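DNA polymerase III, gamma subunit-related protein (Thermotoga maritima, PDB 2GNO) is related to the gamma subunit of DNA polymerase III and, as its family suggests, probably binds DNA. Local coordinates at residues Y30-S35 with I87-E92; Y41-P46 with L80-Y85; D72-S77 with E108-A113; E158-E163 with E205-C210. All coordinates share one frame; numbering follows the deposited sequence. Where two conformers were deposited one is given.

Contacts 1 and 2 join the same two elements, helix 30-43 and strand 84-88, but at different levels. Contact 1 is buried near the middle of the chain and relies on van der Waals packing of an arginine over an imidazole, its polar groups turning to partners beyond it. Contact 2 is only partly buried and is held mainly by hydrogen bonds to one glutamate. Contact 3, also partly buried, touches contact 2 through Lys84, which bonds to Phe73 O and, through its backbone N, to Tyr112 O. Contact 4 is buried like contact 1 yet lies apart, among helices about 40 Å from contact 3 between centres. In contacts 2, 3 and 4 a tyrosine hydroxyl bonds to backbone.

Contact 1. Residues Y30-S35 with I87-E92; sequences YPREVS and IVHDCE
Arg32 of helix 30-43 packs over the imidazole of His89, the residue that follows strand 84-88, and their packing makes up much of the contact. The two side chains cross at about a right angle. Arg32 CG lies 3.5 Å from His89 ND1, and a bend at chi3 (52°) turns the guanidinium back over the same face, toward the rim of the ring, bringing Arg32 NH1 to 3.5 Å from His89 CG. The two flat groups are 34° from parallel. Ile87 CG2 lies over the opposite face, toward its rim, 3.4 Å above the plane, so the ring is held between an aliphatic methyl and a cation.

Van der Waals contact continues at Ser35, whose CB meets Ile87 CG2 at 3.8 Å. The hydroxyl is turned back along the helix: Ser35 OG donates to Pro31 O at 2.7 Å, on the other face of that carbonyl from Ser35 N.

Electrostatics across the contact are looser. Arg32 NH1 and Asp90 OD2 are 4.3 Å apart, too far for a salt bridge. NH1 pairs instead with Asp56, while His89 bonds to Glu54 through NE2 and to Asn118 through ND1.

Strand 84-88 probably matches the Walker B strand of AAA+ ATPases. The neighbouring acids Glu54 and Asp56 probably offset the positive charge that the guanidinium brings to this buried contact.

Contact 2. Residues Y41-P46 with L80-Y85; sequences YVEKFP and LYTRKY
Glu43, at the end of helix 30-43, places its carboxylate against the backbone leading into strand 84-88. Its OE2 accepts two bonds from opposite faces of the carboxylate: Tyr85 OH on the anti side at 2.8 Å, and Arg83 N on the syn side at 3.1 Å. Glu43 OE1 is met from above the plane by Thr82 N in a nearly straight bond (173°), and a water links it to Thr82 OG1.

With CG beside the backbone N (chi1 -57°), the methylene lies over Tyr81: Glu43 CG stands 3.4 Å from the ring centroid in a CH-pi contact. The bend at chi2 (-74°) then turns the carboxylate to the N-H groups of Thr82 and Arg83, nearly parallel to the ring. Tyr81 is fixed in turn by its hydroxyl, which donates to Phe45 O at 2.8 Å. An alanine in place of Glu43 would probably leave those N-H groups and the Tyr85 hydroxyl without their acceptor, and take away the methylene over the centre of the Tyr81 ring.

Farther out, Asp51 accepts from the backbone N of both Leu80 and Tyr81. Tyr81 and Tyr85 also pack on Pro39 of helix 30-43, Arg83 reaches Ile13 of helix 5-14, and the backbone of Tyr85 pairs with Leu53 of strand 52-55.

Contact 3. Residues D72-S77 with E108-A113; sequences DFLNYS and EPPEYA
The type I turn from Pro110 to Ala113, at the entrance to strand 113-119, lays its Tyr112 against Leu74 and the chain that leaves helix 64-74. Tyr112 OH donates to Leu74 O at 2.8 Å, with a C=O...O angle of 146° and the hydroxyl 18° out of the carbonyl plane. Near the same corner of the ring, Tyr112 CE1 comes within 3.2 Å of Tyr76 O.

The ring reaches this place from the crowded position, with chi1 at 57° setting CG between the backbone N and the carbonyl carbon. Both its faces are packed. Pro110 CB lies over one at 3.6 Å from the plane, and over the other Ser77 CA makes a CH-pi contact 4.3 Å from the centroid. Pro110 CG also rests on Leu74 O, and deeper in Leu74 CD2 touches Ala113 CB at 3.7 Å. The turn itself is closed by Ala113 N, which donates to Pro110 O.

Lys84 ties the two sides together: its amine bonds to Phe73 O and Tyr76 O, and its backbone pairs with Tyr112. Such a join, between the end of a helix and the loop entering a neighbouring strand where the parallel strands begin, is characteristic of parallel alpha/beta folds, to which the P-loop NTPase-like domain here belongs.

Contact 4. Residues E158-E163 with E205-C210; sequences ELPLLE and EGYLAC
Tyr207 and Leu161 both hold CG opposite the backbone N, with chi1 of 171° and 175°, and these torsions extend the two side chains past each other in opposite directions. The pair joins the loop between helices 155-158 and 166-189, in the AAA+ lid region, to helix 203-219.

Leu161 lies over one face of the tyrosine ring along most of its length. Its CD2 makes a CH-pi contact 3.6 Å from the ring centroid, nearer the inner end of the ring, and its CB meets Tyr207 CZ at 3.4 Å, close to the hydroxyl. That hydroxyl takes the backbone N-H of Leu161 in a fairly straight bond (167°), with Leu161 N 3.2 Å from Tyr207 OH. It is also hydrogen-bonded to Glu255, beyond helix 239-254, so one oxygen links the lid loop to a third element. A phenylalanine in place of Tyr207 would probably keep the leucine packing but leave Leu161 N and Glu255 without this shared partner.

The loop curls round the hydroxyl, bringing Pro160 CD to 3.5 Å from Tyr207 OH. On helix 203-219, Leu208 packs against Leu183 and Leu187 of helix 166-189. Leu159 completes the contact, its CD2 lying 4.0 Å from Tyr207 CE2 and meeting Leu208 CD2 at 3.7 Å, where the two leucine side chains cross at about a right angle.

Contact 1. Residues Y30-S35 with I87-E92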
loop_
_atom_site.group_PDB
_atom_site.type_symbol
_atom_site.label_atom_id
_atom_site.label_comp_id
_atom_site.label_asym_id
_atom_site.label_seq_id
_atom_site.Cartn_x
_atom_site.Cartn_y
_atom_site.Cartn_z
ATOM N N TYR A 30 -7.307 -1.735 0.127
ATOM C CA TYR A 30 -8.761 -1.570 0.246
ATOM C C TYR A 30 -9.185 -0.672 1.427
ATOM O O TYR A 30 -10.024 0.162 1.205
ATOM C CB TYR A 30 -9.503 -2.903 0.200
ATOM C CG TYR A 30 -10.993 -2.841 -0.024
ATOM C CD1 TYR A 30 -11.519 -2.305 -1.202
ATOM C CD2 TYR A 30 -11.869 -3.452 0.859
ATOM C CE1 TYR A 30 -12.897 -2.311 -1.450
ATOM C CE2 TYR A 30 -13.230 -3.489 0.613
ATOM C CZ TYR A 30 -13.740 -2.913 -0.534
ATOM O OH TYR A 30 -15.092 -2.954 -0.733
ATOM N N PRO A 31 -8.610 -0.841 2.655
ATOM C CA PRO A 31 -8.963 0.081 3.761
ATOM C C PRO A 31 -8.742 1.556 3.406
ATOM O O PRO A 31 -9.595 2.380 3.737
ATOM C CB PRO A 31 -8.071 -0.365 4.916
ATOM C CG PRO A 31 -7.828 -1.855 4.615
ATOM C CD PRO A 31 -7.724 -1.928 3.123
ATOM N N ARG A 32 -7.608 1.863 2.771
ATOM C CA ARG A 32 -7.271 3.223 2.335
ATOM C C ARG A 32 -8.227 3.755 1.269
ATOM O O ARG A 32 -8.636 4.909 1.340
ATOM C CB ARG A 32 -5.852 3.274 1.773
ATOM C CG ARG A 32 -4.730 3.098 2.790
ATOM C CD ARG A 32 -3.416 2.794 2.086
ATOM N NE ARG A 32 -3.126 3.774 1.033
ATOM C CZ ARG A 32 -2.472 4.931 1.180
ATOM N NH1 ARG A 32 -1.937 5.292 2.333
ATOM N NH2 ARG A 32 -2.315 5.726 0.122
ATOM N N GLU A 33 -8.555 2.920 0.282
ATOM C CA GLU A 33 -9.477 3.300 -0.819
ATOM C C GLU A 33 -10.923 3.439 -0.390
ATOM O O GLU A 33 -11.644 4.295 -0.906
ATOM C CB GLU A 33 -9.350 2.343 -1.986
ATOM C CG GLU A 33 -7.981 2.403 -2.642
ATOM C CD GLU A 33 -7.662 3.759 -3.209
ATOM O OE1 GLU A 33 -8.523 4.369 -3.869
ATOM O OE2 GLU A 33 -6.535 4.216 -3.000
ATOM N N VAL A 34 -11.359 2.596 0.535
ATOM C CA VAL A 34 -12.697 2.732 1.097
ATOM C C VAL A 34 -12.782 4.096 1.841
ATOM O O VAL A 34 -13.785 4.823 1.698
ATOM C CB VAL A 34 -13.039 1.564 2.051
ATOM C CG1 VAL A 34 -14.330 1.857 2.835
ATOM C CG2 VAL A 34 -13.176 0.258 1.248
ATOM N N SER A 35 -11.741 4.408 2.610
ATOM C CA SER A 35 -11.632 5.660 3.366
ATOM C C SER A 35 -11.700 6.881 2.458
ATOM O O SER A 35 -12.434 7.823 2.753
ATOM C CB SER A 35 -10.329 5.713 4.190
ATOM O OG SER A 35 -10.230 4.600 5.067
ATOM N N ILE A 87 -9.131 11.910 7.030
ATOM C CA ILE A 87 -8.688 10.565 6.705
ATOM C C ILE A 87 -7.259 10.383 7.209
ATOM O O ILE A 87 -6.387 11.174 6.871
ATOM C CB ILE A 87 -8.775 10.310 5.212
ATOM C CG1 ILE A 87 -10.229 10.497 4.739
ATOM C CG2 ILE A 87 -8.301 8.904 4.891
ATOM C CD1 ILE A 87 -10.349 10.729 3.287
ATOM N N VAL A 88 -7.036 9.380 8.054
ATOM C CA VAL A 88 -5.685 9.110 8.594
ATOM C C VAL A 88 -5.350 7.703 8.131
ATOM O O VAL A 88 -5.910 6.742 8.642
ATOM C CB VAL A 88 -5.643 9.167 10.110
ATOM C CG1 VAL A 88 -4.190 8.964 10.621
ATOM C CG2 VAL A 88 -6.234 10.491 10.602
ATOM N N HIS A 89 -4.440 7.590 7.171
ATOM C CA HIS A 89 -4.077 6.275 6.626
ATOM C C HIS A 89 -3.076 5.536 7.485
ATOM O O HIS A 89 -2.126 6.153 7.965
ATOM C CB HIS A 89 -3.475 6.413 5.237
ATOM C CG HIS A 89 -4.425 6.951 4.204
ATOM N ND1 HIS A 89 -5.607 6.322 3.894
ATOM C CD2 HIS A 89 -4.298 7.953 3.309
ATOM C CE1 HIS A 89 -6.213 6.971 2.922
ATOM N NE2 HIS A 89 -5.429 7.956 2.533
ATOM N N ASP A 90 -3.269 4.234 7.688
ATOM C CA ASP A 90 -2.328 3.425 8.491
ATOM C C ASP A 90 -2.027 4.075 9.850
ATOM O O ASP A 90 -0.867 4.291 10.220
ATOM C CB ASP A 90 -1.086 3.145 7.635
ATOM C CG ASP A 90 -1.390 2.212 6.464
ATOM O OD1 ASP A 90 -2.055 1.174 6.680
ATOM O OD2 ASP A 90 -0.919 2.468 5.342
ATOM N N CYS A 91 -3.104 4.288 10.612
ATOM C CA CYS A 91 -3.078 4.985 11.904
ATOM C C CYS A 91 -2.306 4.379 13.079
ATOM O O CYS A 91 -2.081 5.078 14.088
ATOM C CB CYS A 91 -4.493 5.335 12.347
ATOM S SG CYS A 91 -5.401 3.866 12.642
ATOM N N GLU A 92 -1.886 3.115 12.955
ATOM C CA GLU A 92 -1.055 2.460 13.981
ATOM C C GLU A 92 0.302 3.160 14.081
ATOM O O GLU A 92 1.024 2.993 15.078
ATOM C CB GLU A 92 -0.841 0.959 13.720
ATOM C CG GLU A 92 0.031 0.518 12.501
ATOM C CD GLU A 92 -0.574 0.712 11.130
ATOM O OE1 GLU A 92 -1.723 1.202 11.011
ATOM O OE2 GLU A 92 0.118 0.348 10.153
#

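Contact 2. Residues Y41-P46 with L80-Y85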
loop_
_atom_site.group_PDB
_atom_site.type_symbol
_atom_site.label_atom_id
_atom_site.label_comp_id
_atom_site.label_asym_id
_atom_site.label_seq_id
_atom_site.Cartn_x
_atom_site.Cartn_y
_atom_site.Cartn_z
ATOM N N TYR A 41 -19.131 9.328 -1.243
ATOM C CA TYR A 41 -20.238 8.389 -1.195
ATOM C C TYR A 41 -21.340 8.880 -0.241
ATOM O O TYR A 41 -22.514 8.758 -0.547
ATOM C CB TYR A 41 -19.788 6.998 -0.809
ATOM C CG TYR A 41 -20.908 5.998 -0.983
ATOM C CD1 TYR A 41 -21.140 5.404 -2.208
ATOM C CD2 TYR A 41 -21.778 5.704 0.070
ATOM C CE1 TYR A 41 -22.211 4.523 -2.383
ATOM C CE2 TYR A 41 -22.819 4.817 -0.094
ATOM C CZ TYR A 41 -23.035 4.231 -1.317
ATOM O OH TYR A 41 -24.087 3.349 -1.483
ATOM N N VAL A 42 -20.966 9.444 0.903
ATOM C CA VAL A 42 -21.959 9.958 1.844
ATOM C C VAL A 42 -22.602 11.252 1.349
ATOM O O VAL A 42 -23.805 11.420 1.457
ATOM C CB VAL A 42 -21.332 10.242 3.236
ATOM C CG1 VAL A 42 -22.326 10.932 4.209
ATOM C CG2 VAL A 42 -20.807 8.974 3.865
ATOM N N GLU A 43 -21.795 12.160 0.817
ATOM C CA GLU A 43 -22.248 13.459 0.400
ATOM C C GLU A 43 -22.793 13.556 -1.015
ATOM O O GLU A 43 -23.450 14.542 -1.327
ATOM C CB GLU A 43 -21.094 14.448 0.551
ATOM C CG GLU A 43 -20.505 14.549 1.967
ATOM C CD GLU A 43 -21.377 15.302 2.961
ATOM O OE1 GLU A 43 -22.304 16.011 2.551
ATOM O OE2 GLU A 43 -21.088 15.201 4.165
ATOM N N LYS A 44 -22.512 12.558 -1.860
ATOM C CA LYS A 44 -22.942 12.540 -3.254
ATOM C C LYS A 44 -22.465 13.784 -3.958
ATOM O O LYS A 44 -23.211 14.408 -4.717
ATOM C CB LYS A 44 -24.471 12.390 -3.385
ATOM C CG LYS A 44 -25.071 11.232 -2.604
ATOM C CD LYS A 44 -24.437 9.920 -2.967
ATOM C CE LYS A 44 -25.081 8.797 -2.225
ATOM N NZ LYS A 44 -24.350 7.522 -2.435
ATOM N N PHE A 45 -21.229 14.165 -3.664
ATOM C CA PHE A 45 -20.628 15.343 -4.244
ATOM C C PHE A 45 -19.125 15.151 -4.044
ATOM O O PHE A 45 -18.723 14.609 -3.018
ATOM C CB PHE A 45 -21.123 16.604 -3.532
ATOM C CG PHE A 45 -20.952 17.861 -4.332
ATOM C CD1 PHE A 45 -21.918 18.224 -5.265
ATOM C CD2 PHE A 45 -19.859 18.691 -4.141
ATOM C CE1 PHE A 45 -21.794 19.373 -6.016
ATOM C CE2 PHE A 45 -19.724 19.847 -4.895
ATOM C CZ PHE A 45 -20.684 20.189 -5.832
ATOM N N PRO A 46 -18.285 15.577 -5.001
ATOM C CA PRO A 46 -16.840 15.392 -4.814
ATOM C C PRO A 46 -16.256 16.329 -3.731
ATOM O O PRO A 46 -16.826 17.383 -3.477
ATOM C CB PRO A 46 -16.269 15.709 -6.188
ATOM C CG PRO A 46 -17.398 15.915 -7.053
ATOM C CD PRO A 46 -18.564 16.260 -6.272
ATOM N N LEU A 80 -18.994 23.197 1.549
ATOM C CA LEU A 80 -20.003 22.576 0.681
ATOM C C LEU A 80 -20.686 21.379 1.300
ATOM O O LEU A 80 -21.901 21.189 1.141
ATOM C CB LEU A 80 -19.327 22.085 -0.598
ATOM C CG LEU A 80 -18.603 23.126 -1.452
ATOM C CD1 LEU A 80 -17.819 22.453 -2.568
ATOM C CD2 LEU A 80 -19.582 24.128 -2.013
ATOM N N TYR A 81 -19.896 20.531 1.948
ATOM C CA TYR A 81 -20.427 19.344 2.569
ATOM C C TYR A 81 -21.229 19.598 3.848
ATOM O O TYR A 81 -21.100 20.640 4.475
ATOM C CB TYR A 81 -19.310 18.336 2.910
ATOM C CG TYR A 81 -18.605 17.539 1.818
ATOM C CD1 TYR A 81 -19.169 17.331 0.565
ATOM C CD2 TYR A 81 -17.515 16.725 2.164
ATOM C CE1 TYR A 81 -18.554 16.504 -0.365
ATOM C CE2 TYR A 81 -16.922 15.874 1.243
ATOM C CZ TYR A 81 -17.447 15.776 -0.020
ATOM O OH TYR A 81 -16.870 14.936 -0.934
ATOM N N THR A 82 -22.066 18.629 4.213
ATOM C CA THR A 82 -22.853 18.670 5.455
ATOM C C THR A 82 -21.853 18.406 6.595
ATOM O O THR A 82 -21.884 19.079 7.626
ATOM C CB THR A 82 -23.978 17.604 5.449
ATOM O OG1 THR A 82 -24.891 17.893 4.388
ATOM C CG2 THR A 82 -24.756 17.588 6.750
ATOM N N ARG A 83 -20.960 17.428 6.378
ATOM C CA ARG A 83 -19.919 17.065 7.325
ATOM C C ARG A 83 -18.492 17.304 6.799
ATOM O O ARG A 83 -18.252 17.362 5.595
ATOM C CB ARG A 83 -20.077 15.595 7.727
ATOM C CG ARG A 83 -21.351 15.345 8.519
ATOM C CD ARG A 83 -21.584 13.889 8.883
ATOM N NE ARG A 83 -22.749 13.763 9.763
ATOM C CZ ARG A 83 -24.027 13.750 9.365
ATOM N NH1 ARG A 83 -24.376 13.844 8.084
ATOM N NH2 ARG A 83 -24.986 13.648 10.289
ATOM N N LYS A 84 -17.556 17.468 7.731
ATOM C CA LYS A 84 -16.124 17.640 7.448
ATOM C C LYS A 84 -15.485 16.267 7.735
ATOM O O LYS A 84 -15.831 15.618 8.719
ATOM C CB LYS A 84 -15.544 18.745 8.314
ATOM C CG LYS A 84 -14.065 18.831 8.271
ATOM C CD LYS A 84 -13.524 20.116 8.873
ATOM C CE LYS A 84 -13.659 21.278 7.943
ATOM N NZ LYS A 84 -12.880 22.452 8.411
ATOM N N TYR A 85 -14.538 15.854 6.902
ATOM C CA TYR A 85 -13.915 14.542 7.019
ATOM C C TYR A 85 -12.407 14.590 7.177
ATOM O O TYR A 85 -11.767 15.404 6.558
ATOM C CB TYR A 85 -14.215 13.726 5.761
ATOM C CG TYR A 85 -15.686 13.482 5.536
ATOM C CD1 TYR A 85 -16.499 14.474 4.986
ATOM C CD2 TYR A 85 -16.258 12.248 5.812
ATOM C CE1 TYR A 85 -17.842 14.272 4.795
ATOM C CE2 TYR A 85 -17.622 12.035 5.638
ATOM C CZ TYR A 85 -18.405 13.065 5.127
ATOM O OH TYR A 85 -19.739 12.909 4.881
HETATM O O HOH W 1 -25.554 15.551 2.593
#

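Contact 3. Residues D72-S77 with E108-A113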
loop_
_atom_site.group_PDB
_atom_site.type_symbol
_atom_site.label_atom_id
_atom_site.label_comp_id
_atom_site.label_asym_id
_atom_site.label_seq_id
_atom_site.Cartn_x
_atom_site.Cartn_y
_atom_site.Cartn_z
ATOM N N ASP A 72 -6.812 21.684 14.183
ATOM C CA ASP A 72 -7.062 23.032 13.631
ATOM C C ASP A 72 -8.101 22.941 12.511
ATOM O O ASP A 72 -9.025 23.752 12.455
ATOM C CB ASP A 72 -5.784 23.667 13.082
ATOM C CG ASP A 72 -5.969 25.164 12.730
ATOM N N PHE A 73 -7.953 21.921 11.654
ATOM C CA PHE A 73 -8.855 21.671 10.534
ATOM C C PHE A 73 -10.274 21.386 11.038
ATOM O O PHE A 73 -11.237 21.934 10.494
ATOM C CB PHE A 73 -8.312 20.508 9.683
ATOM C CG PHE A 73 -9.186 20.117 8.510
ATOM C CD1 PHE A 73 -9.127 20.826 7.306
ATOM C CD2 PHE A 73 -10.010 19.011 8.587
ATOM C CE1 PHE A 73 -9.910 20.454 6.224
ATOM C CE2 PHE A 73 -10.793 18.640 7.519
ATOM C CZ PHE A 73 -10.749 19.371 6.338
ATOM N N LEU A 74 -10.407 20.549 12.070
ATOM C CA LEU A 74 -11.729 20.232 12.625
ATOM C C LEU A 74 -12.442 21.395 13.348
ATOM O O LEU A 74 -13.648 21.322 13.544
ATOM C CB LEU A 74 -11.681 19.019 13.554
ATOM C CG LEU A 74 -11.383 17.656 12.956
ATOM C CD1 LEU A 74 -11.237 16.642 14.084
ATOM C CD2 LEU A 74 -12.455 17.239 11.963
ATOM N N ASN A 75 -11.732 22.453 13.735
ATOM C CA ASN A 75 -12.385 23.597 14.414
ATOM C C ASN A 75 -13.314 24.496 13.570
ATOM O O ASN A 75 -14.038 25.315 14.152
ATOM C CB ASN A 75 -11.361 24.452 15.191
ATOM C CG ASN A 75 -10.800 23.737 16.406
ATOM O OD1 ASN A 75 -11.422 22.818 16.956
ATOM N ND2 ASN A 75 -9.625 24.177 16.856
ATOM N N TYR A 76 -13.280 24.332 12.242
ATOM C CA TYR A 76 -14.095 25.086 11.292
ATOM C C TYR A 76 -15.128 24.192 10.612
ATOM O O TYR A 76 -14.915 22.988 10.476
ATOM C CB TYR A 76 -13.196 25.682 10.201
ATOM C CG TYR A 76 -12.157 26.657 10.713
ATOM C CD1 TYR A 76 -10.901 26.216 11.115
ATOM C CD2 TYR A 76 -12.431 28.019 10.786
ATOM C CE1 TYR A 76 -9.942 27.111 11.585
ATOM C CE2 TYR A 76 -11.484 28.922 11.254
ATOM C CZ TYR A 76 -10.240 28.465 11.649
ATOM O OH TYR A 76 -9.305 29.362 12.110
ATOM N N SER A 77 -16.246 24.788 10.196
ATOM C CA SER A 77 -17.291 24.055 9.495
ATOM C C SER A 77 -16.944 23.751 8.038
ATOM O O SER A 77 -16.076 24.409 7.452
ATOM C CB SER A 77 -18.586 24.883 9.481
ATOM O OG SER A 77 -19.056 25.122 10.787
ATOM N N GLU A 108 -15.038 12.871 21.332
ATOM C CA GLU A 108 -16.095 13.847 21.097
ATOM C C GLU A 108 -15.731 14.756 19.946
ATOM O O GLU A 108 -15.354 15.912 20.179
ATOM N N PRO A 109 -15.834 14.246 18.700
ATOM C CA PRO A 109 -15.500 15.108 17.584
ATOM C C PRO A 109 -16.615 16.116 17.384
ATOM O O PRO A 109 -17.721 15.894 17.890
ATOM C CB PRO A 109 -15.421 14.149 16.383
ATOM C CG PRO A 109 -15.677 12.785 16.898
ATOM C CD PRO A 109 -16.268 12.909 18.250
ATOM N N PRO A 110 -16.329 17.240 16.708
ATOM C CA PRO A 110 -17.389 18.199 16.458
ATOM C C PRO A 110 -18.594 17.515 15.804
ATOM O O PRO A 110 -18.408 16.555 15.057
ATOM C CB PRO A 110 -16.734 19.186 15.485
ATOM C CG PRO A 110 -15.289 19.126 15.829
ATOM C CD PRO A 110 -15.024 17.717 16.209
ATOM N N GLU A 111 -19.805 17.961 16.136
ATOM C CA GLU A 111 -21.065 17.408 15.577
ATOM C C GLU A 111 -21.029 17.184 14.057
ATOM O O GLU A 111 -21.546 16.190 13.561
ATOM C CB GLU A 111 -22.317 18.232 15.982
ATOM C CG GLU A 111 -22.386 19.747 15.590
ATOM C CD GLU A 111 -21.498 20.701 16.421
ATOM O OE1 GLU A 111 -20.852 20.258 17.398
ATOM O OE2 GLU A 111 -21.461 21.909 16.094
ATOM N N TYR A 112 -20.372 18.105 13.357
ATOM C CA TYR A 112 -20.211 18.074 11.906
ATOM C C TYR A 112 -18.976 17.270 11.419
ATOM O O TYR A 112 -18.737 17.237 10.232
ATOM C CB TYR A 112 -20.146 19.524 11.351
ATOM C CG TYR A 112 -19.038 20.376 11.970
ATOM C CD1 TYR A 112 -17.693 20.220 11.593
ATOM C CD2 TYR A 112 -19.338 21.345 12.929
ATOM C CE1 TYR A 112 -16.686 20.991 12.176
ATOM C CE2 TYR A 112 -18.346 22.115 13.502
ATOM C CZ TYR A 112 -17.024 21.936 13.123
ATOM O OH TYR A 112 -16.049 22.713 13.708
ATOM N N ALA A 113 -18.224 16.614 12.306
ATOM C CA ALA A 113 -17.018 15.870 11.925
ATOM C C ALA A 113 -17.106 14.340 11.796
ATOM O O ALA A 113 -17.798 13.667 12.537
ATOM C CB ALA A 113 -15.914 16.197 12.900
#

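Contact 4. Residues E158-E163 with E205-C210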
loop_
_atom_site.group_PDB
_atom_site.type_symbol
_atom_site.label_atom_id
_atom_site.label_comp_id
_atom_site.label_asym_id
_atom_site.label_seq_id
_atom_site.Cartn_x
_atom_site.Cartn_y
_atom_site.Cartn_z
ATOM N N GLU A 158 -1.037 -14.240 -13.889
ATOM C CA GLU A 158 0.332 -13.805 -14.193
ATOM C C GLU A 158 0.820 -12.648 -13.295
ATOM O O GLU A 158 2.014 -12.347 -13.247
ATOM C CB GLU A 158 0.338 -13.422 -15.680
ATOM C CG GLU A 158 1.660 -13.084 -16.328
ATOM C CD GLU A 158 1.578 -13.067 -17.873
ATOM O OE1 GLU A 158 0.859 -13.904 -18.480
ATOM O OE2 GLU A 158 2.282 -12.246 -18.496
ATOM N N LEU A 159 -0.096 -12.015 -12.557
ATOM C CA LEU A 159 0.212 -10.891 -11.671
ATOM C C LEU A 159 -0.401 -11.158 -10.294
ATOM O O LEU A 159 -1.414 -10.555 -9.943
ATOM C CB LEU A 159 -0.360 -9.634 -12.303
ATOM C CG LEU A 159 0.191 -9.272 -13.682
ATOM C CD1 LEU A 159 -0.596 -8.100 -14.243
ATOM C CD2 LEU A 159 1.680 -8.975 -13.638
ATOM N N PRO A 160 0.213 -12.050 -9.495
ATOM C CA PRO A 160 -0.318 -12.397 -8.175
ATOM C C PRO A 160 -0.578 -11.264 -7.170
ATOM O O PRO A 160 -1.410 -11.454 -6.282
ATOM C CB PRO A 160 0.738 -13.354 -7.624
ATOM C CG PRO A 160 1.372 -13.928 -8.808
ATOM C CD PRO A 160 1.464 -12.790 -9.749
ATOM N N LEU A 161 0.108 -10.119 -7.286
ATOM C CA LEU A 161 -0.122 -8.991 -6.358
ATOM C C LEU A 161 -1.532 -8.408 -6.406
ATOM O O LEU A 161 -2.002 -7.885 -5.387
ATOM C CB LEU A 161 0.853 -7.826 -6.621
ATOM C CG LEU A 161 0.722 -6.481 -5.843
ATOM C CD1 LEU A 161 0.815 -6.634 -4.316
ATOM C CD2 LEU A 161 1.774 -5.497 -6.304
ATOM N N LEU A 162 -2.198 -8.516 -7.557
ATOM C CA LEU A 162 -3.524 -7.937 -7.745
ATOM C C LEU A 162 -4.571 -8.445 -6.772
ATOM O O LEU A 162 -5.435 -7.688 -6.357
ATOM C CB LEU A 162 -4.012 -8.081 -9.188
ATOM C CG LEU A 162 -3.092 -7.627 -10.321
ATOM C CD1 LEU A 162 -3.872 -7.609 -11.630
ATOM C CD2 LEU A 162 -2.478 -6.292 -10.073
ATOM N N GLU A 163 -4.479 -9.711 -6.394
ATOM C CA GLU A 163 -5.406 -10.309 -5.446
ATOM C C GLU A 163 -5.265 -9.730 -4.020
ATOM O O GLU A 163 -6.191 -9.874 -3.225
ATOM C CB GLU A 163 -5.233 -11.840 -5.442
ATOM C CG GLU A 163 -6.315 -12.601 -4.652
ATOM C CD GLU A 163 -6.225 -14.111 -4.776
ATOM O OE1 GLU A 163 -5.347 -14.615 -5.509
ATOM O OE2 GLU A 163 -7.042 -14.796 -4.118
ATOM N N GLU A 205 2.496 0.505 -12.201
ATOM C CA GLU A 205 3.709 0.656 -12.998
ATOM C C GLU A 205 4.959 0.247 -12.192
ATOM O O GLU A 205 5.792 -0.454 -12.739
ATOM C CB GLU A 205 3.754 1.998 -13.738
ATOM C CG GLU A 205 4.765 2.053 -14.902
ATOM C CD GLU A 205 4.472 3.158 -15.936
ATOM O OE1 GLU A 205 3.336 3.668 -15.991
ATOM O OE2 GLU A 205 5.362 3.471 -16.754
ATOM N N GLY A 206 5.044 0.605 -10.919
ATOM C CA GLY A 206 6.160 0.190 -10.092
ATOM C C GLY A 206 6.288 -1.330 -9.967
ATOM O O GLY A 206 7.397 -1.867 -9.992
ATOM N N TYR A 207 5.151 -2.002 -9.813
ATOM C CA TYR A 207 5.084 -3.461 -9.699
ATOM C C TYR A 207 5.581 -4.147 -10.971
ATOM O O TYR A 207 6.397 -5.068 -10.894
ATOM C CB TYR A 207 3.653 -3.875 -9.332
ATOM C CG TYR A 207 3.365 -5.347 -9.388
ATOM C CD1 TYR A 207 4.192 -6.262 -8.745
ATOM C CD2 TYR A 207 2.204 -5.824 -9.995
ATOM C CE1 TYR A 207 3.921 -7.623 -8.787
ATOM C CE2 TYR A 207 1.911 -7.172 -10.021
ATOM C CZ TYR A 207 2.772 -8.071 -9.421
ATOM O OH TYR A 207 2.459 -9.409 -9.405
ATOM N N LEU A 208 5.086 -3.674 -12.118
ATOM C CA LEU A 208 5.486 -4.172 -13.419
ATOM C C LEU A 208 6.946 -3.875 -13.692
ATOM O O LEU A 208 7.641 -4.714 -14.268
ATOM C CB LEU A 208 4.558 -3.645 -14.543
ATOM C CG LEU A 208 3.079 -4.070 -14.418
ATOM C CD1 LEU A 208 2.217 -3.539 -15.565
ATOM C CD2 LEU A 208 2.936 -5.578 -14.335
ATOM N N ALA A 209 7.439 -2.717 -13.263
ATOM C CA ALA A 209 8.865 -2.396 -13.449
ATOM C C ALA A 209 9.711 -3.329 -12.578
ATOM O O ALA A 209 10.776 -3.774 -13.014
ATOM C CB ALA A 209 9.140 -0.951 -13.116
ATOM N N CYS A 210 9.263 -3.594 -11.349
ATOM C CA CYS A 210 9.974 -4.543 -10.466
ATOM C C CYS A 210 9.993 -5.941 -11.091
ATOM O O CYS A 210 11.030 -6.579 -11.078
ATOM C CB CYS A 210 9.430 -4.558 -9.053
ATOM S SG CYS A 210 9.989 -3.101 -8.157
#